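Putative invasin (Yersinia pseudotuberculosis IP 31758, PDB 5N40) is an invasin-type adhesin that probably mediates attachment to host cells, with immunoglobulin-like domains carrying a C-terminal C-type lectin-like domain. Local coordinates at residues F50-G55 and A70-G75; M143-V148 and D172-M177; I219-S224 and N263-A268; S285-L290 and F323-N328. The protein carries 1 engineered substitution. All blocks are in the same frame, centred on the assembly; numbering follows the deposited sequence.

Interaction 1 of 4, residues F50-G55 and A70-G75; sequences FTSTLG and ATLTAG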
loop_
_atom_site.group_PDB
_atom_site.type_symbol
_atom_site.label_atom_id
_atom_site.label_comp_id
_atom_site.label_asym_id
_atom_site.label_seq_id
_atom_site.Cartn_x
_atom_site.Cartn_y
_atom_site.Cartn_z
ATOM N N PHE A 50 8.346 -43.639 -4.743
ATOM C CA PHE A 50 8.923 -42.339 -5.049
ATOM C C PHE A 50 8.560 -41.340 -3.958
ATOM O O PHE A 50 7.523 -41.458 -3.302
ATOM C CB PHE A 50 8.420 -41.794 -6.393
ATOM C CG PHE A 50 8.729 -42.675 -7.585
ATOM C CD1 PHE A 50 9.878 -43.444 -7.643
ATOM C CD2 PHE A 50 7.854 -42.716 -8.663
ATOM C CE1 PHE A 50 10.139 -44.243 -8.751
ATOM C CE2 PHE A 50 8.106 -43.513 -9.760
ATOM C CZ PHE A 50 9.247 -44.276 -9.807
ATOM N N THR A 51 9.426 -40.348 -3.769
ATOM C CA THR A 51 9.100 -39.194 -2.944
ATOM C C THR A 51 9.378 -37.929 -3.742
ATOM O O THR A 51 10.190 -37.924 -4.669
ATOM C CB THR A 51 9.892 -39.175 -1.630
ATOM O OG1 THR A 51 11.272 -38.894 -1.895
ATOM C CG2 THR A 51 9.771 -40.514 -0.919
ATOM N N SER A 52 8.694 -36.850 -3.368
ATOM C CA SER A 52 8.888 -35.549 -3.991
ATOM C C SER A 52 8.769 -34.465 -2.930
ATOM O O SER A 52 7.903 -34.545 -2.057
ATOM C CB SER A 52 7.863 -35.281 -5.088
ATOM O OG SER A 52 8.099 -34.014 -5.691
ATOM N N THR A 53 9.617 -33.435 -3.032
ATOM C CA THR A 53 9.581 -32.342 -2.061
ATOM C C THR A 53 8.392 -31.413 -2.277
ATOM O O THR A 53 8.009 -30.683 -1.351
ATOM C CB THR A 53 10.881 -31.537 -2.112
ATOM O OG1 THR A 53 11.104 -31.032 -3.437
ATOM C CG2 THR A 53 12.062 -32.405 -1.687
ATOM N N LEU A 54 7.796 -31.437 -3.463
ATOM C CA LEU A 54 6.638 -30.627 -3.795
ATOM C C LEU A 54 5.605 -31.493 -4.499
ATOM O O LEU A 54 5.949 -32.432 -5.220
ATOM C CB LEU A 54 7.023 -29.441 -4.697
ATOM C CG LEU A 54 8.002 -28.409 -4.142
ATOM C CD1 LEU A 54 8.413 -27.440 -5.259
ATOM C CD2 LEU A 54 7.393 -27.673 -2.953
ATOM N N GLY A 55 4.335 -31.165 -4.291
ATOM C CA GLY A 55 3.259 -31.877 -4.941
ATOM C C GLY A 55 2.980 -33.215 -4.284
ATOM O O GLY A 55 3.485 -33.539 -3.204
ATOM N N ALA A 70 4.882 -43.320 -11.882
ATOM C CA ALA A 70 3.843 -42.709 -11.064
ATOM C C ALA A 70 3.582 -41.311 -11.601
ATOM O O ALA A 70 4.424 -40.719 -12.282
ATOM C CB ALA A 70 4.228 -42.652 -9.582
ATOM N N THR A 71 2.396 -40.793 -11.306
ATOM C CA THR A 71 2.023 -39.443 -11.708
ATOM C C THR A 71 2.212 -38.503 -10.522
ATOM O O THR A 71 1.661 -38.740 -9.443
ATOM C CB THR A 71 0.579 -39.396 -12.207
ATOM O OG1 THR A 71 0.455 -40.202 -13.387
ATOM C CG2 THR A 71 0.156 -37.960 -12.530
ATOM N N LEU A 72 2.998 -37.451 -10.730
ATOM C CA LEU A 72 3.091 -36.352 -9.787
ATOM C C LEU A 72 2.089 -35.279 -10.178
ATOM O O LEU A 72 1.965 -34.932 -11.354
ATOM C CB LEU A 72 4.499 -35.755 -9.778
ATOM C CG LEU A 72 4.682 -34.585 -8.810
ATOM C CD1 LEU A 72 5.292 -35.064 -7.523
ATOM C CD2 LEU A 72 5.519 -33.486 -9.417
ATOM N N THR A 73 1.386 -34.747 -9.184
ATOM C CA THR A 73 0.491 -33.619 -9.381
ATOM C C THR A 73 1.042 -32.431 -8.608
ATOM O O THR A 73 1.401 -32.565 -7.438
ATOM C CB THR A 73 -0.934 -33.953 -8.924
ATOM O OG1 THR A 73 -1.442 -35.039 -9.719
ATOM C CG2 THR A 73 -1.859 -32.748 -9.075
ATOM N N ALA A 74 1.125 -31.282 -9.273
ATOM C CA ALA A 74 1.629 -30.085 -8.621
ATOM C C ALA A 74 0.803 -29.766 -7.381
ATOM O O ALA A 74 -0.395 -30.047 -7.311
ATOM C CB ALA A 74 1.591 -28.903 -9.586
ATOM N N GLY A 75 1.464 -29.198 -6.385
ATOM C CA GLY A 75 0.790 -28.460 -5.334
ATOM C C GLY A 75 0.600 -27.018 -5.742
ATOM O O GLY A 75 0.545 -26.684 -6.930
#
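Phe50 and Ser52 face Ala70 and Leu72 across the inside of an immunoglobulin-like beta sandwich, the domain known as invasin domain 3. Strands 48-52 and 67-73 run in the same direction here. They are not bonded neighbours, and the contact is made by side chains that alternate inward. The Phe50 ring presents an edge to Ala70. Its CD2 lies 3.7 Å from Ala70 CB, and Ala70 N lies in the ring plane beyond CE2. CG of Phe50 is anti to the carbonyl carbon (chi1 -60°), which turns the ring toward Ala70. Val31, Leu33, Leu57, Val60 and Val85 also touch this ring, so it is enclosed by several strands of the sandwich.

One step along, a single methyl does the touching. Leu72 CD1 lies 3.5 Å from both Ser52 CB and Ser52 OG, alongside the serine side chain. It also comes to 3.6 Å from Leu54 O. The serine hydroxyl is turned along its own segment and donates to Leu54 O at 2.7 Å, on a lone pair in the carbonyl plane. This bond ties the end of the strand to the turn that follows, and the leucine methyl packs beside it.

The CA atoms of Phe50 and Ala70 are 7.9 Å apart, and those of Ser52 and Leu72 8.2 Å. The backbones close only past Ser52, where the CA atoms of Gly55 and Gly75 are 4.2 Å apart. Gly55 has a positive phi (78°), and its bare CA rests 3.2 Å from Thr73 O.

Interaction 2 of 4, residues M143-V148 and D172-M177; sequences MTFEQV and DAFTGM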
loop_
_atom_site.group_PDB
_atom_site.type_symbol
_atom_site.label_atom_id
_atom_site.label_comp_id
_atom_site.label_asym_id
_atom_site.label_seq_id
_atom_site.Cartn_x
_atom_site.Cartn_y
_atom_site.Cartn_z
ATOM N N MET A 143 3.191 -12.645 -3.194
ATOM C CA MET A 143 2.783 -11.302 -3.587
ATOM C C MET A 143 3.797 -10.277 -3.103
ATOM O O MET A 143 4.371 -10.421 -2.018
ATOM C CB MET A 143 1.405 -10.965 -3.005
ATOM C CG MET A 143 0.599 -9.970 -3.833
ATOM S SD MET A 143 0.045 -10.621 -5.423
ATOM C CE MET A 143 -0.946 -12.022 -4.914
ATOM N N THR A 144 4.008 -9.234 -3.910
ATOM C CA THR A 144 4.779 -8.064 -3.502
ATOM C C THR A 144 3.993 -6.812 -3.872
ATOM O O THR A 144 3.032 -6.858 -4.646
ATOM C CB THR A 144 6.164 -8.003 -4.156
ATOM O OG1 THR A 144 6.013 -7.830 -5.564
ATOM C CG2 THR A 144 6.972 -9.265 -3.866
ATOM N N PHE A 145 4.412 -5.681 -3.312
ATOM C CA PHE A 145 3.799 -4.391 -3.594
ATOM C C PHE A 145 4.860 -3.379 -4.001
ATOM O O PHE A 145 5.973 -3.372 -3.470
ATOM C CB PHE A 145 3.025 -3.848 -2.381
ATOM C CG PHE A 145 1.853 -4.690 -1.996
ATOM C CD1 PHE A 145 0.636 -4.542 -2.644
ATOM C CD2 PHE A 145 1.964 -5.642 -1.003
ATOM C CE1 PHE A 145 -0.445 -5.318 -2.300
ATOM C CE2 PHE A 145 0.877 -6.419 -0.651
ATOM C CZ PHE A 145 -0.328 -6.259 -1.312
ATOM N N GLU A 146 4.479 -2.497 -4.922
ATOM C CA GLU A 146 5.378 -1.473 -5.440
ATOM C C GLU A 146 4.619 -0.174 -5.656
ATOM O O GLU A 146 3.558 -0.169 -6.287
ATOM C CB GLU A 146 6.016 -1.934 -6.757
ATOM C CG GLU A 146 7.111 -1.016 -7.260
ATOM C CD GLU A 146 7.807 -1.555 -8.494
ATOM O OE1 GLU A 146 7.248 -2.453 -9.156
ATOM O OE2 GLU A 146 8.914 -1.071 -8.798
ATOM N N GLN A 147 5.161 0.925 -5.131
ATOM C CA GLN A 147 4.650 2.247 -5.470
ATOM C C GLN A 147 5.057 2.586 -6.897
ATOM O O GLN A 147 6.246 2.567 -7.221
ATOM C CB GLN A 147 5.187 3.285 -4.481
ATOM C CG GLN A 147 4.823 4.730 -4.816
ATOM C CD GLN A 147 5.826 5.410 -5.735
ATOM O OE1 GLN A 147 5.546 5.657 -6.911
ATOM N NE2 GLN A 147 6.993 5.745 -5.192
ATOM N N VAL A 148 4.077 2.879 -7.756
ATOM C CA VAL A 148 4.341 3.163 -9.163
ATOM C C VAL A 148 3.895 4.555 -9.591
ATOM O O VAL A 148 4.184 4.952 -10.725
ATOM C CB VAL A 148 3.707 2.096 -10.089
ATOM C CG1 VAL A 148 4.320 0.722 -9.838
ATOM C CG2 VAL A 148 2.192 2.054 -9.919
ATOM N N ASP A 172 8.096 -1.861 0.234
ATOM C CA ASP A 172 9.033 -2.744 -0.457
ATOM C C ASP A 172 9.625 -3.814 0.449
ATOM O O ASP A 172 10.353 -4.683 -0.046
ATOM C CB ASP A 172 10.162 -1.940 -1.120
ATOM C CG ASP A 172 10.878 -0.986 -0.167
ATOM O OD1 ASP A 172 10.719 -1.088 1.075
ATOM O OD2 ASP A 172 11.616 -0.122 -0.694
ATOM N N ALA A 173 9.316 -3.792 1.742
ATOM C CA ALA A 173 9.718 -4.860 2.644
ATOM C C ALA A 173 8.673 -5.959 2.755
ATOM O O ALA A 173 8.960 -7.007 3.346
ATOM C CB ALA A 173 10.008 -4.293 4.041
ATOM N N PHE A 174 7.475 -5.755 2.205
ATOM C CA PHE A 174 6.408 -6.723 2.396
ATOM C C PHE A 174 6.662 -7.998 1.596
ATOM O O PHE A 174 7.044 -7.958 0.425
ATOM C CB PHE A 174 5.049 -6.137 1.999
ATOM C CG PHE A 174 3.922 -7.120 2.154
ATOM C CD1 PHE A 174 3.624 -8.022 1.142
ATOM C CD2 PHE A 174 3.204 -7.179 3.330
ATOM C CE1 PHE A 174 2.617 -8.947 1.299
ATOM C CE2 PHE A 174 2.192 -8.108 3.491
ATOM C CZ PHE A 174 1.900 -8.990 2.473
ATOM N N THR A 175 6.445 -9.136 2.247
ATOM C CA THR A 175 6.287 -10.416 1.579
ATOM C C THR A 175 5.070 -11.102 2.179
ATOM O O THR A 175 4.747 -10.898 3.348
ATOM C CB THR A 175 7.523 -11.320 1.727
ATOM O OG1 THR A 175 7.770 -11.592 3.115
ATOM C CG2 THR A 175 8.740 -10.657 1.117
ATOM N N GLY A 176 4.395 -11.906 1.374
ATOM C CA GLY A 176 3.211 -12.602 1.846
ATOM C C GLY A 176 2.614 -13.420 0.725
ATOM O O GLY A 176 3.060 -13.359 -0.425
ATOM N N MET A 177 1.590 -14.193 1.082
ATOM C CA MET A 177 0.947 -15.125 0.163
ATOM C C MET A 177 -0.562 -15.023 0.279
ATOM O O MET A 177 -1.092 -14.700 1.341
ATOM C CB MET A 177 1.307 -16.580 0.464
ATOM C CG MET A 177 2.655 -17.040 0.020
ATOM S SD MET A 177 2.823 -18.748 0.546
ATOM C CE MET A 177 4.510 -19.071 0.035
HETATM O O HOH W 1 6.077 -12.321 -1.232
HETATM O O HOH W 2 6.584 -5.730 -1.394
#
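Asp172 meets Phe145 through backbone atoms. Its CA lies 4.3 Å from Phe145 O within a short 3-10 segment, and its carboxylate leads away. The chain then turns so that Phe174 points at strand 142-151. CG of Phe174 is anti to the backbone N (chi1 179°), and the ring reaches to the edge of Phe145. The pair is T-shaped. The edge of Phe145 at CD2 and CE2 points at one face of Phe174, offset toward the rim, with planes at 68° and centroids 5.2 Å apart. Phe145 CD2 to Phe174 CD1 and Phe145 CE2 to Phe174 CE1 are both 3.6 Å. The backbones stand apart at this point, and water 2 fills in: it accepts from Phe145 N and donates to Phe174 O.

Thr175 turns its side chain away and offers only backbone. Gly176 comes nearer. Its O accepts a hydrogen bond from Met143 N at 2.9 Å. Its N does not bond Met143 O directly; water 1 accepts from Gly176 N and donates to Met143 O at 2.7 Å. The pairing of this edge is thus partly through water. With no side chain, Gly176 also leaves space for the Phe174 ring, whose CZ lies 3.9 Å from Gly176 CA.

Residues 176-177 form a short, weakly bonded strand at the margin of one sheet of the bacterial immunoglobulin-like domain. On its other side, strand 142-151 bonds to strand 197-204. The two phenylalanines face the opposite sheet, where Phe145 packs on Leu125 and Val127 of strand 123-131, and Phe174 on Leu184 and Val186 of strand 183-189.

Interaction 3 of 4, residues I219-S224 and N263-A268; sequences ITSPDS and NNETWA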
loop_
_atom_site.group_PDB
_atom_site.type_symbol
_atom_site.label_atom_id
_atom_site.label_comp_id
_atom_site.label_asym_id
_atom_site.label_seq_id
_atom_site.Cartn_x
_atom_site.Cartn_y
_atom_site.Cartn_z
ATOM N N ILE A 219 -3.697 17.138 7.032
ATOM C CA ILE A 219 -4.622 18.005 7.756
ATOM C C ILE A 219 -4.504 19.447 7.273
ATOM O O ILE A 219 -5.470 20.216 7.355
ATOM C CB ILE A 219 -4.384 17.869 9.272
ATOM C CG1 ILE A 219 -5.512 18.533 10.078
ATOM C CG2 ILE A 219 -3.031 18.454 9.667
ATOM C CD1 ILE A 219 -6.873 17.842 9.947
ATOM N N THR A 220 -3.353 19.826 6.728
ATOM C CA THR A 220 -3.044 21.214 6.420
ATOM C C THR A 220 -3.516 21.650 5.040
ATOM O O THR A 220 -3.182 22.760 4.610
ATOM C CB THR A 220 -1.540 21.470 6.561
ATOM O OG1 THR A 220 -0.781 20.441 5.910
ATOM C CG2 THR A 220 -1.149 21.539 8.026
ATOM N N SER A 221 -4.294 20.817 4.344
ATOM C CA SER A 221 -4.906 21.194 3.086
ATOM C C SER A 221 -6.423 21.093 3.188
ATOM O O SER A 221 -6.944 20.145 3.789
ATOM C CB SER A 221 -4.422 20.292 1.937
ATOM O OG SER A 221 -3.110 20.633 1.539
ATOM N N PRO A 222 -7.159 22.028 2.607
ATOM C CA PRO A 222 -8.620 21.906 2.636
ATOM C C PRO A 222 -9.106 20.830 1.674
ATOM O O PRO A 222 -8.466 20.529 0.660
ATOM C CB PRO A 222 -9.099 23.295 2.219
ATOM C CG PRO A 222 -8.000 23.835 1.378
ATOM C CD PRO A 222 -6.714 23.221 1.869
ATOM N N ASP A 223 -10.260 20.246 2.012
ATOM C CA ASP A 223 -10.907 19.248 1.160
ATOM C C ASP A 223 -11.698 19.997 0.097
ATOM O O ASP A 223 -12.917 20.169 0.178
ATOM C CB ASP A 223 -11.796 18.317 1.975
ATOM C CG ASP A 223 -12.409 17.206 1.128
ATOM O OD1 ASP A 223 -11.931 16.975 -0.005
ATOM O OD2 ASP A 223 -13.373 16.561 1.597
ATOM N N SER A 224 -10.965 20.477 -0.900
ATOM C CA SER A 224 -11.512 21.249 -2.005
ATOM C C SER A 224 -10.896 20.741 -3.296
ATOM O O SER A 224 -9.698 20.463 -3.346
ATOM C CB SER A 224 -11.209 22.742 -1.853
ATOM O OG SER A 224 -11.354 23.411 -3.094
ATOM N N ASN A 263 2.170 25.575 3.743
ATOM C CA ASN A 263 1.750 24.175 3.808
ATOM C C ASN A 263 1.269 23.691 2.444
ATOM O O ASN A 263 0.243 23.018 2.332
ATOM C CB ASN A 263 0.676 23.968 4.875
ATOM C CG ASN A 263 1.144 24.403 6.249
ATOM O OD1 ASN A 263 2.322 24.267 6.581
ATOM N ND2 ASN A 263 0.231 24.938 7.050
ATOM N N ASN A 264 2.019 24.051 1.400
ATOM C CA ASN A 264 1.803 23.568 0.036
ATOM C C ASN A 264 0.472 24.026 -0.550
ATOM O O ASN A 264 -0.040 23.415 -1.501
ATOM C CB ASN A 264 1.914 22.042 -0.024
ATOM C CG ASN A 264 3.330 21.560 0.214
ATOM O OD1 ASN A 264 4.288 22.153 -0.284
ATOM N ND2 ASN A 264 3.473 20.491 0.986
ATOM N N GLU A 265 -0.095 25.096 -0.003
ATOM C CA GLU A 265 -1.293 25.724 -0.539
ATOM C C GLU A 265 -1.084 27.232 -0.614
ATOM O O GLU A 265 -0.271 27.806 0.119
ATOM C CB GLU A 265 -2.525 25.409 0.330
ATOM C CG GLU A 265 -2.762 23.930 0.592
ATOM C CD GLU A 265 -3.275 23.177 -0.633
ATOM O OE1 GLU A 265 -3.641 23.840 -1.635
ATOM O OE2 GLU A 265 -3.300 21.922 -0.585
ATOM N N THR A 266 -1.844 27.875 -1.504
ATOM C CA THR A 266 -1.790 29.320 -1.700
ATOM C C THR A 266 -3.060 29.948 -1.145
ATOM O O THR A 266 -4.163 29.672 -1.629
ATOM C CB THR A 266 -1.625 29.672 -3.179
ATOM O OG1 THR A 266 -0.393 29.127 -3.652
ATOM C CG2 THR A 266 -1.610 31.182 -3.377
ATOM N N TRP A 267 -2.893 30.815 -0.158
ATOM C CA TRP A 267 -4.003 31.356 0.606
ATOM C C TRP A 267 -4.278 32.804 0.231
ATOM O O TRP A 267 -3.361 33.573 -0.069
ATOM C CB TRP A 267 -3.707 31.262 2.099
ATOM C CG TRP A 267 -3.463 29.859 2.525
ATOM C CD1 TRP A 267 -2.256 29.238 2.662
ATOM C CD2 TRP A 267 -4.454 28.888 2.848
ATOM N NE1 TRP A 267 -2.439 27.945 3.074
ATOM C CE2 TRP A 267 -3.783 27.704 3.191
ATOM C CE3 TRP A 267 -5.855 28.911 2.888
ATOM C CZ2 TRP A 267 -4.465 26.543 3.564
ATOM C CZ3 TRP A 267 -6.525 27.775 3.262
ATOM C CH2 TRP A 267 -5.832 26.601 3.594
ATOM N N ALA A 268 -5.557 33.162 0.258
ATOM C CA ALA A 268 -5.960 34.551 0.114
ATOM C C ALA A 268 -5.670 35.312 1.402
ATOM O O ALA A 268 -5.823 34.776 2.503
ATOM C CB ALA A 268 -7.445 34.643 -0.225
HETATM O O HOH W 3 -2.507 24.952 6.282
HETATM O O HOH W 4 -0.797 20.726 3.125
#
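At the junction where the chain leaves immunoglobulin-like strand 209-217 and enters the adhesion domain, Ser221 is fastened to Glu265. Ser221 OG donates to Glu265 OE2 at 2.5 Å, a very short separation whose exact value deserves caution. The glutamate chain bends at chi2 (-73°), which folds its carboxylate toward the serine. The same OE2 also takes Met229 N, and OE1 takes Ser228 N. This buried carboxylate is thus gripped by three donors, which would tend to stabilise its negative charge.

Beside it, Thr220 and Asn263 pack at about a right angle, CB against CB at 3.7 Å. Two waters join their polar groups. Water 3 donates to Thr220 O and accepts from Asn263 ND2. Water 4 donates to Ser221 OG and to Asn263 O, the latter at 2.6 Å, and also pairs with Thr220 OG1.

Segment 263-268 leads into strand 265-269, which pairs with strand 258-262 in a small antiparallel sheet of the C-type lectin-like fold. Trp267 reaches back from this strand toward the junction. Its CH2 lies 3.9 Å from Pro222 CD, and the ring edge faces Thr220 O. The indole is also tied within its own hairpin, since NE1 donates to Glu262 O. Next to Pro222, Asp223 forms salt bridges through OD1 with Arg116 and Arg153.

Interaction 4 of 4, residues S285-L290 and F323-N328; sequences SQLVSL and FYVYMN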
loop_
_atom_site.group_PDB
_atom_site.type_symbol
_atom_site.label_atom_id
_atom_site.label_comp_id
_atom_site.label_asym_id
_atom_site.label_seq_id
_atom_site.Cartn_x
_atom_site.Cartn_y
_atom_site.Cartn_z
ATOM N N SER A 285 -10.557 38.615 21.518
ATOM C CA SER A 285 -10.748 37.659 22.609
ATOM C C SER A 285 -11.394 36.368 22.114
ATOM O O SER A 285 -11.086 35.287 22.631
ATOM C CB SER A 285 -11.586 38.280 23.728
ATOM O OG SER A 285 -12.913 38.507 23.307
ATOM N N GLN A 286 -12.286 36.455 21.128
ATOM C CA GLN A 286 -12.856 35.246 20.538
ATOM C C GLN A 286 -11.773 34.386 19.900
ATOM O O GLN A 286 -11.723 33.172 20.118
ATOM C CB GLN A 286 -13.929 35.616 19.517
ATOM C CG GLN A 286 -15.264 35.976 20.163
ATOM C CD GLN A 286 -16.202 36.706 19.233
ATOM O OE1 GLN A 286 -15.839 37.058 18.114
ATOM N NE2 GLN A 286 -17.424 36.935 19.693
ATOM N N LEU A 287 -10.882 35.004 19.121
ATOM C CA LEU A 287 -9.792 34.256 18.506
ATOM C C LEU A 287 -8.876 33.647 19.557
ATOM O O LEU A 287 -8.397 32.523 19.395
ATOM C CB LEU A 287 -8.999 35.163 17.561
ATOM C CG LEU A 287 -9.687 35.485 16.237
ATOM C CD1 LEU A 287 -8.979 36.643 15.555
ATOM C CD2 LEU A 287 -9.720 34.257 15.325
ATOM N N VAL A 288 -8.620 34.372 20.651
ATOM C CA VAL A 288 -7.766 33.827 21.698
ATOM C C VAL A 288 -8.436 32.632 22.360
ATOM O O VAL A 288 -7.769 31.654 22.715
ATOM C CB VAL A 288 -7.411 34.917 22.729
ATOM C CG1 VAL A 288 -6.691 34.305 23.918
ATOM C CG2 VAL A 288 -6.546 35.996 22.087
ATOM N N SER A 289 -9.762 32.689 22.534
ATOM C CA SER A 289 -10.475 31.554 23.115
ATOM C C SER A 289 -10.388 30.325 22.212
ATOM O O SER A 289 -10.333 29.193 22.708
ATOM C CB SER A 289 -11.939 31.921 23.374
ATOM O OG SER A 289 -12.695 31.868 22.177
ATOM N N LEU A 290 -10.385 30.524 20.893
ATOM C CA LEU A 290 -10.165 29.400 19.984
ATOM C C LEU A 290 -8.746 28.855 20.126
ATOM O O LEU A 290 -8.548 27.633 20.191
ATOM C CB LEU A 290 -10.446 29.828 18.543
ATOM C CG LEU A 290 -10.280 28.748 17.463
ATOM C CD1 LEU A 290 -11.251 27.606 17.693
ATOM C CD2 LEU A 290 -10.474 29.343 16.079
ATOM N N PHE A 323 -6.418 44.964 16.441
ATOM C CA PHE A 323 -5.584 43.856 16.873
ATOM C C PHE A 323 -5.637 42.721 15.860
ATOM O O PHE A 323 -6.680 42.449 15.267
ATOM C CB PHE A 323 -6.047 43.324 18.227
ATOM C CG PHE A 323 -5.811 44.269 19.372
ATOM C CD1 PHE A 323 -4.539 44.447 19.889
ATOM C CD2 PHE A 323 -6.866 44.954 19.946
ATOM C CE1 PHE A 323 -4.319 45.309 20.950
ATOM C CE2 PHE A 323 -6.652 45.817 21.006
ATOM C CZ PHE A 323 -5.378 45.990 21.507
ATOM N N TYR A 324 -4.502 42.054 15.688
ATOM C CA TYR A 324 -4.431 40.771 15.014
ATOM C C TYR A 324 -3.904 39.751 16.014
ATOM O O TYR A 324 -3.314 40.107 17.038
ATOM C CB TYR A 324 -3.546 40.853 13.761
ATOM C CG TYR A 324 -2.208 41.548 13.949
ATOM C CD1 TYR A 324 -1.140 40.892 14.549
ATOM C CD2 TYR A 324 -2.004 42.849 13.497
ATOM C CE1 TYR A 324 0.086 41.514 14.707
ATOM C CE2 TYR A 324 -0.782 43.476 13.651
ATOM C CZ TYR A 324 0.260 42.803 14.254
ATOM O OH TYR A 324 1.485 43.414 14.417
ATOM N N VAL A 325 -4.137 38.471 15.734
ATOM C CA VAL A 325 -3.811 37.405 16.673
ATOM C C VAL A 325 -2.907 36.382 15.995
ATOM O O VAL A 325 -3.187 35.937 14.875
ATOM C CB VAL A 325 -5.079 36.727 17.219
ATOM C CG1 VAL A 325 -4.709 35.701 18.280
ATOM C CG2 VAL A 325 -6.047 37.764 17.794
ATOM N N TYR A 326 -1.831 36.011 16.685
ATOM C CA TYR A 326 -0.977 34.883 16.318
ATOM C C TYR A 326 -1.666 33.607 16.783
ATOM O O TYR A 326 -1.674 33.295 17.977
ATOM C CB TYR A 326 0.394 35.009 16.973
ATOM C CG TYR A 326 1.205 36.228 16.584
ATOM C CD1 TYR A 326 0.861 37.492 17.041
ATOM C CD2 TYR A 326 2.340 36.105 15.791
ATOM C CE1 TYR A 326 1.614 38.606 16.700
ATOM C CE2 TYR A 326 3.098 37.210 15.445
ATOM C CZ TYR A 326 2.731 38.457 15.903
ATOM O OH TYR A 326 3.483 39.557 15.561
ATOM N N MET A 327 -2.245 32.850 15.851
ATOM C CA MET A 327 -2.989 31.664 16.255
ATOM C C MET A 327 -2.089 30.473 16.561
ATOM O O MET A 327 -2.596 29.411 16.946
ATOM C CB MET A 327 -4.020 31.312 15.177
ATOM C CG MET A 327 -5.118 32.358 15.043
ATOM S SD MET A 327 -6.031 32.624 16.582
ATOM C CE MET A 327 -6.919 31.085 16.746
ATOM N N ASN A 328 -0.771 30.626 16.437
ATOM C CA ASN A 328 0.164 29.607 16.891
ATOM C C ASN A 328 0.516 29.746 18.366
ATOM O O ASN A 328 0.875 28.745 19.002
ATOM C CB ASN A 328 1.449 29.662 16.058
ATOM C CG ASN A 328 2.059 31.059 16.006
ATOM O OD1 ASN A 328 1.372 32.047 15.726
ATOM N ND2 ASN A 328 3.355 31.142 16.282
#
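Leu287 and Val325 meet where helix 284-293 lies against strand 321-325 of the C-type lectin-like domain. Val325 CG2 is the first bump. It sits against the side of the leucine, 3.9 Å from both Leu287 CB and Leu287 CD1. The other valine branch, CG1, approaches Val288 CG2 more loosely, at 4.2 Å. The forked end of Val325 therefore straddles two successive side chains of the helix.

The second bump is Met327, two residues after Val325. Its chain is bent at both chi2 (-58°) and chi3 (-69°), which curls the thioether back toward the helix. The tip enters the hollow between Leu287 and Leu290, one helical turn apart. SD lies 4.0 Å from Leu287 CB. CE rests 3.4 Å from Leu287 O and 4.0 Å from Leu290 CD2, so the methyl closes over the backbone as well as the side chains. Phe244 of strand 242-245 touches both leucines.

No hydrogen bond crosses between the segments. Branched carbons and a flexible thioether hold helix and strand together, so the fit depends on shape and the exclusion of water rather than on directed bonds.

From the N terminus, the four contacts follow one another in series, and none nests in or crosses another. Interaction 1 closes a loop of 14 residues within the first immunoglobulin-like domain. Interaction 2 closes one of 23 residues in the next, with its centre about 30 Å further on. Interaction 3 spans 38 residues and ties the entry to the adhesion domain to a hairpin strand. Interaction 4 closes 32 residues between helix and sheet in that same domain, its centre about 20 Å from that of interaction 3. The disulfide Cys279-Cys350 brackets interaction 4 in sequence. Centres of interactions 1 and 4 lie about 76 Å apart, reflecting a rod-like chain of domains.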